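Local coordinates for peptide ABC transporter, peptide-binding protein (Thermus thermophilus, PDB 2D5W) that binds oligopeptides, here crystallised with a pentapeptide, and probably hands them to a membrane ABC transporter for uptake, at residues A[1-6]-A[584-589]; A[406-411]-A[437-442]. All coordinates share one frame; numbering follows the deposited sequence.

How the contacts relate
Contact 1 ties the first residues of the chain to a turn 578 residues further on, after strand 583-584; the centre of contact 1 lies about 32 Å from the centre of the chain. Contact 2 is far more local: residues 406-411 and 437-442 are neighbouring pieces of one beta-alpha-beta unit, and the centre of contact 2 lies about 21 Å from the centre of the chain. The centres of contacts 1 and 2 are about 44 Å apart. The nearest atoms of contacts 1 and 2 are about 28 Å apart. In contact 1 an arginine and a tryptophan clasp a short, weakly bonded helical turn, whereas in contact 2 parallel backbones pair and polar side chains add bonds alongside and after the last bridge.

Contact 1 (A[1-6]-A[584-589]); sequences MGPQDN and WESRGA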
loop_
_atom_site.group_PDB
_atom_site.type_symbol
_atom_site.label_atom_id
_atom_site.label_comp_id
_atom_site.label_asym_id
_atom_site.label_seq_id
_atom_site.Cartn_x
_atom_site.Cartn_y
_atom_site.Cartn_z
ATOM N N MET A 1 23.623 -22.301 6.092
ATOM C CA MET A 1 22.862 -21.648 7.196
ATOM C C MET A 1 21.370 -21.635 6.880
ATOM O O MET A 1 20.537 -21.590 7.783
ATOM C CB MET A 1 23.362 -20.217 7.409
ATOM C CG MET A 1 24.786 -20.123 7.946
ATOM S SD MET A 1 26.029 -20.866 6.866
ATOM C CE MET A 1 26.225 -22.484 7.626
ATOM N N GLY A 2 21.043 -21.666 5.593
ATOM C CA GLY A 2 19.651 -21.676 5.183
ATOM C C GLY A 2 19.147 -23.104 5.173
ATOM O O GLY A 2 18.306 -23.474 5.995
ATOM N N PRO A 3 19.644 -23.938 4.246
ATOM C CA PRO A 3 19.227 -25.339 4.156
ATOM C C PRO A 3 19.667 -26.079 5.415
ATOM O O PRO A 3 19.116 -27.120 5.768
ATOM C CB PRO A 3 19.963 -25.840 2.915
ATOM C CG PRO A 3 20.113 -24.603 2.082
ATOM C CD PRO A 3 20.513 -23.580 3.111
ATOM N N GLN A 4 20.672 -25.516 6.082
ATOM C CA GLN A 4 21.223 -26.086 7.304
ATOM C C GLN A 4 20.143 -26.295 8.360
ATOM O O GLN A 4 19.856 -27.427 8.752
ATOM C CB GLN A 4 22.311 -25.163 7.862
ATOM C CG GLN A 4 22.985 -25.681 9.124
ATOM C CD GLN A 4 23.815 -26.924 8.875
ATOM O OE1 GLN A 4 23.307 -27.941 8.402
ATOM N NE2 GLN A 4 25.101 -26.850 9.198
ATOM N N ASP A 5 19.550 -25.198 8.819
ATOM C CA ASP A 5 18.505 -25.265 9.832
ATOM C C ASP A 5 17.115 -25.145 9.213
ATOM O O ASP A 5 16.113 -25.081 9.924
ATOM C CB ASP A 5 18.707 -24.164 10.877
ATOM C CG ASP A 5 18.684 -22.775 10.274
ATOM O OD1 ASP A 5 18.836 -21.796 11.034
ATOM O OD2 ASP A 5 18.517 -22.661 9.042
ATOM N N ASN A 6 17.069 -25.114 7.885
ATOM C CA ASN A 6 15.813 -25.021 7.150
ATOM C C ASN A 6 15.023 -23.767 7.518
ATOM O O ASN A 6 13.858 -23.841 7.923
ATOM C CB ASN A 6 14.971 -26.272 7.417
ATOM C CG ASN A 6 13.974 -26.541 6.319
ATOM O OD1 ASN A 6 13.931 -25.823 5.322
ATOM N ND2 ASN A 6 13.170 -27.583 6.486
ATOM N N TRP A 584 14.280 -24.737 0.291
ATOM C CA TRP A 584 15.596 -25.023 -0.254
ATOM C C TRP A 584 15.579 -26.300 -1.085
ATOM O O TRP A 584 15.124 -27.344 -0.618
ATOM C CB TRP A 584 16.595 -25.154 0.895
ATOM C CG TRP A 584 16.680 -23.913 1.739
ATOM C CD1 TRP A 584 16.104 -23.701 2.958
ATOM C CD2 TRP A 584 17.338 -22.691 1.386
ATOM N NE1 TRP A 584 16.362 -22.418 3.388
ATOM C CE2 TRP A 584 17.116 -21.778 2.439
ATOM C CE3 TRP A 584 18.091 -22.280 0.279
ATOM C CZ2 TRP A 584 17.622 -20.474 2.418
ATOM C CZ3 TRP A 584 18.595 -20.984 0.257
ATOM C CH2 TRP A 584 18.356 -20.096 1.322
ATOM N N GLU A 585 16.077 -26.222 -2.313
ATOM C CA GLU A 585 16.089 -27.396 -3.177
ATOM C C GLU A 585 16.859 -28.569 -2.575
ATOM O O GLU A 585 16.473 -29.723 -2.765
ATOM C CB GLU A 585 16.660 -27.045 -4.553
ATOM C CG GLU A 585 15.875 -25.960 -5.268
ATOM C CD GLU A 585 16.265 -25.804 -6.726
ATOM O OE1 GLU A 585 15.585 -26.394 -7.592
ATOM O OE2 GLU A 585 17.253 -25.093 -7.004
ATOM N N SER A 586 17.931 -28.285 -1.839
ATOM C CA SER A 586 18.727 -29.352 -1.237
ATOM C C SER A 586 17.975 -30.061 -0.110
ATOM O O SER A 586 18.418 -31.102 0.380
ATOM C CB SER A 586 20.068 -28.811 -0.730
ATOM O OG SER A 586 19.893 -27.891 0.327
ATOM N N ARG A 587 16.843 -29.488 0.294
ATOM C CA ARG A 587 15.986 -30.072 1.325
ATOM C C ARG A 587 14.869 -30.854 0.635
ATOM O O ARG A 587 14.074 -31.535 1.283
ATOM C CB ARG A 587 15.366 -28.974 2.194
ATOM C CG ARG A 587 16.254 -28.486 3.317
ATOM C CD ARG A 587 16.136 -29.395 4.525
ATOM N NE ARG A 587 17.002 -28.965 5.616
ATOM C CZ ARG A 587 16.984 -29.493 6.836
ATOM N NH1 ARG A 587 17.812 -29.041 7.769
ATOM N NH2 ARG A 587 16.134 -30.469 7.126
ATOM N N GLY A 588 14.810 -30.745 -0.687
ATOM C CA GLY A 588 13.785 -31.446 -1.436
ATOM C C GLY A 588 12.674 -30.544 -1.939
ATOM O O GLY A 588 11.745 -31.015 -2.591
ATOM N N ALA A 589 12.756 -29.250 -1.639
ATOM C CA ALA A 589 11.730 -28.313 -2.091
ATOM C C ALA A 589 11.637 -28.374 -3.614
ATOM O O ALA A 589 12.653 -28.318 -4.310
ATOM C CB ALA A 589 12.068 -26.903 -1.638
HETATM O O HOH W 1 13.414 -26.047 2.667
#
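Arg-587 reaches over to the short, weakly bonded helical turn at the N-terminus and grips the carbonyl of Pro-3 side-on: NE bonds Pro-3 O at 2.8 Å and NH1 meets the same oxygen at 3.1 Å. The Arg-587 chain bends at its second torsion (chi2 -84°), which turns the guanidinium back to that carbonyl. NH1 also makes a weak bond to Gln-4 O, so both carbonyls sit at the guanidinium edge, while CB of Asn-6 covers one face. The Asn-6 amide is stacked nearly parallel to that group, their planes 11° apart.

The Pro-3 ring lies over the Trp-584 indole, its CD 3.9 Å from the centroid of the six-membered ring in a CH-pi contact. Gly-2 continues this layer near the rim, its C 3.4 Å from Trp-584 NE1. One water also links the segments, donating to Asn-6 OD1 and accepting from Trp-584 N.

Behind this first shell, the 3-10 turn 585-587 is held by Trp-584 O, which accepts from Arg-587 N and Ala-589 N, and Trp-584 NE1 bonds to Ser-7 O. Asn-6 bonds through its backbone to Gln-245. Trp-584 also touches Val-244 and Leu-560, bridging helix 2-5 to strand 560-561; strand 7-12 follows the helix directly.

Contact 2 (A[406-411]-A[437-442]); sequences EIEYVT and KINNAP
Tyr-409 and Ile-438 sit side by side on adjacent parallel strands, the two strands of a beta-alpha-beta unit whose connecting helix is 416-431. Ile-407 O takes the N-H of Lys-437 in a nearly straight bond (175°), Tyr-409 N donates to Lys-437 O, and Tyr-409 O accepts from Asn-439 N.

The side chains sort by face. Glu-408 and Lys-437 rise on one side, Tyr-409 and Ile-438 on the other, where CB of Tyr-409 lies 4.3 Å from CD1 of Ile-438. The ring of Tyr-409 turns from Ile-438 toward helix 416-431, packing on Phe-425 and bonding Glu-465 through its hydroxyl.

With CG opposite the backbone N (chi1 -176°) and the chain extended, Glu-408 carries its carboxylate out to the Asn-439 amide. Asn-439 ND2 donates to Glu-408 OE1 at 2.8 Å, close to its own amide plane but from above the carboxylate plane. The second oxygen, OE2, is held by Thr-461 N, which fixes the rotation of the carboxylate. With an alanine in place of Glu-408 both bonds go, and the Asn-439 amide would probably be freer to turn and the Thr-461 N-H left without its acceptor.

At the start of the pairing the Lys-437 chain slants across Glu-406, CD 3.5 Å from Glu-406 OE2, yet bends at the end to hold NZ 5.9 Å from that oxygen. Val-410 straddles Asn-439 O with both methyls.

Beyond the last bridge, at Thr-411, the Asn-440 side chain takes over from a backbone acceptor, and Ala-441 N makes a weak bond to Thr-411 O. The Asn-440 CG is turned to the backbone-N side, opposite the carbonyl carbon (chi1 -56°), which brings OD1 to Thr-411; its ND2 bonds Gln-422 of the helix. Asn-440 OD1 accepts a weak bond from Thr-411 N at 3.0 Å and lies 3.4 Å from Thr-411 CG2.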
loop_
_atom_site.group_PDB
_atom_site.type_symbol
_atom_site.label_atom_id
_atom_site.label_comp_id
_atom_site.label_asym_id
_atom_site.label_seq_id
_atom_site.Cartn_x
_atom_site.Cartn_y
_atom_site.Cartn_z
ATOM N N GLU A 406 9.147 28.632 2.648
ATOM C CA GLU A 406 9.947 27.562 3.229
ATOM C C GLU A 406 8.897 26.475 3.386
ATOM O O GLU A 406 7.932 26.638 4.136
ATOM C CB GLU A 406 10.506 27.949 4.595
ATOM C CG GLU A 406 11.284 26.824 5.261
ATOM C CD GLU A 406 11.774 27.187 6.646
ATOM O OE1 GLU A 406 12.553 28.155 6.767
ATOM O OE2 GLU A 406 11.379 26.503 7.612
ATOM N N ILE A 407 9.078 25.376 2.666
ATOM C CA ILE A 407 8.107 24.296 2.684
ATOM C C ILE A 407 8.654 23.029 3.329
ATOM O O ILE A 407 9.806 22.653 3.110
ATOM C CB ILE A 407 7.637 24.013 1.229
ATOM C CG1 ILE A 407 6.475 23.023 1.219
ATOM C CG2 ILE A 407 8.806 23.507 0.388
ATOM C CD1 ILE A 407 5.816 22.888 -0.139
ATOM N N GLU A 408 7.825 22.382 4.141
ATOM C CA GLU A 408 8.223 21.148 4.802
ATOM C C GLU A 408 8.336 20.052 3.744
ATOM O O GLU A 408 7.529 19.995 2.819
ATOM C CB GLU A 408 7.182 20.747 5.853
ATOM C CG GLU A 408 7.577 19.513 6.657
ATOM C CD GLU A 408 6.507 19.064 7.636
ATOM O OE1 GLU A 408 6.793 19.026 8.850
ATOM O OE2 GLU A 408 5.384 18.738 7.197
ATOM N N TYR A 409 9.342 19.194 3.878
ATOM C CA TYR A 409 9.555 18.097 2.931
ATOM C C TYR A 409 9.836 16.854 3.765
ATOM O O TYR A 409 10.923 16.687 4.331
ATOM C CB TYR A 409 10.733 18.440 2.013
ATOM C CG TYR A 409 10.922 17.585 0.771
ATOM C CD1 TYR A 409 11.760 18.027 -0.251
ATOM C CD2 TYR A 409 10.320 16.331 0.629
ATOM C CE1 TYR A 409 12.002 17.256 -1.379
ATOM C CE2 TYR A 409 10.562 15.541 -0.508
ATOM C CZ TYR A 409 11.407 16.017 -1.506
ATOM O OH TYR A 409 11.683 15.272 -2.633
ATOM N N VAL A 410 8.824 15.999 3.846
ATOM C CA VAL A 410 8.879 14.772 4.623
ATOM C C VAL A 410 9.077 13.528 3.777
ATOM O O VAL A 410 8.503 13.403 2.702
ATOM C CB VAL A 410 7.549 14.556 5.396
ATOM C CG1 VAL A 410 7.590 13.246 6.168
ATOM C CG2 VAL A 410 7.282 15.726 6.317
ATOM N N THR A 411 9.914 12.618 4.257
ATOM C CA THR A 411 10.067 11.331 3.601
ATOM C C THR A 411 10.579 10.346 4.642
ATOM O O THR A 411 10.768 10.702 5.810
ATOM C CB THR A 411 10.992 11.361 2.352
ATOM O OG1 THR A 411 10.745 10.180 1.573
ATOM C CG2 THR A 411 12.466 11.403 2.735
ATOM N N LYS A 437 12.499 22.537 4.181
ATOM C CA LYS A 437 12.785 22.162 5.556
ATOM C C LYS A 437 12.575 20.660 5.637
ATOM O O LYS A 437 11.444 20.172 5.608
ATOM C CB LYS A 437 11.849 22.872 6.534
ATOM C CG LYS A 437 12.138 22.530 7.990
ATOM C CD LYS A 437 11.228 23.289 8.942
ATOM C CE LYS A 437 11.552 22.963 10.392
ATOM N NZ LYS A 437 11.399 21.513 10.691
ATOM N N ILE A 438 13.678 19.929 5.712
ATOM C CA ILE A 438 13.638 18.478 5.784
ATOM C C ILE A 438 13.084 18.015 7.125
ATOM O O ILE A 438 13.494 18.503 8.177
ATOM C CB ILE A 438 15.054 17.882 5.611
ATOM C CG1 ILE A 438 15.681 18.388 4.310
ATOM C CG2 ILE A 438 14.987 16.361 5.623
ATOM C CD1 ILE A 438 14.926 17.993 3.061
ATOM N N ASN A 439 12.145 17.080 7.088
ATOM C CA ASN A 439 11.566 16.544 8.312
ATOM C C ASN A 439 11.226 15.082 8.066
ATOM O O ASN A 439 10.086 14.734 7.766
ATOM C CB ASN A 439 10.315 17.330 8.707
ATOM C CG ASN A 439 9.692 16.812 9.981
ATOM O OD1 ASN A 439 10.363 16.174 10.794
ATOM N ND2 ASN A 439 8.408 17.091 10.173
ATOM N N ASN A 440 12.237 14.231 8.194
ATOM C CA ASN A 440 12.076 12.807 7.947
ATOM C C ASN A 440 11.947 11.978 9.214
ATOM O O ASN A 440 12.405 12.373 10.286
ATOM C CB ASN A 440 13.260 12.286 7.130
ATOM C CG ASN A 440 13.459 13.046 5.831
ATOM O OD1 ASN A 440 12.526 13.643 5.287
ATOM N ND2 ASN A 440 14.681 13.010 5.315
ATOM N N ALA A 441 11.321 10.815 9.073
ATOM C CA ALA A 441 11.132 9.898 10.189
ATOM C C ALA A 441 10.969 8.494 9.617
ATOM O O ALA A 441 10.797 8.326 8.411
ATOM C CB ALA A 441 9.896 10.302 11.002
ATOM N N PRO A 442 11.023 7.464 10.471
ATOM C CA PRO A 442 10.875 6.088 9.986
ATOM C C PRO A 442 9.505 5.795 9.383
ATOM O O PRO A 442 8.514 6.465 9.692
ATOM C CB PRO A 442 11.108 5.243 11.240
ATOM C CG PRO A 442 11.951 6.118 12.113
ATOM C CD PRO A 442 11.337 7.480 11.911
#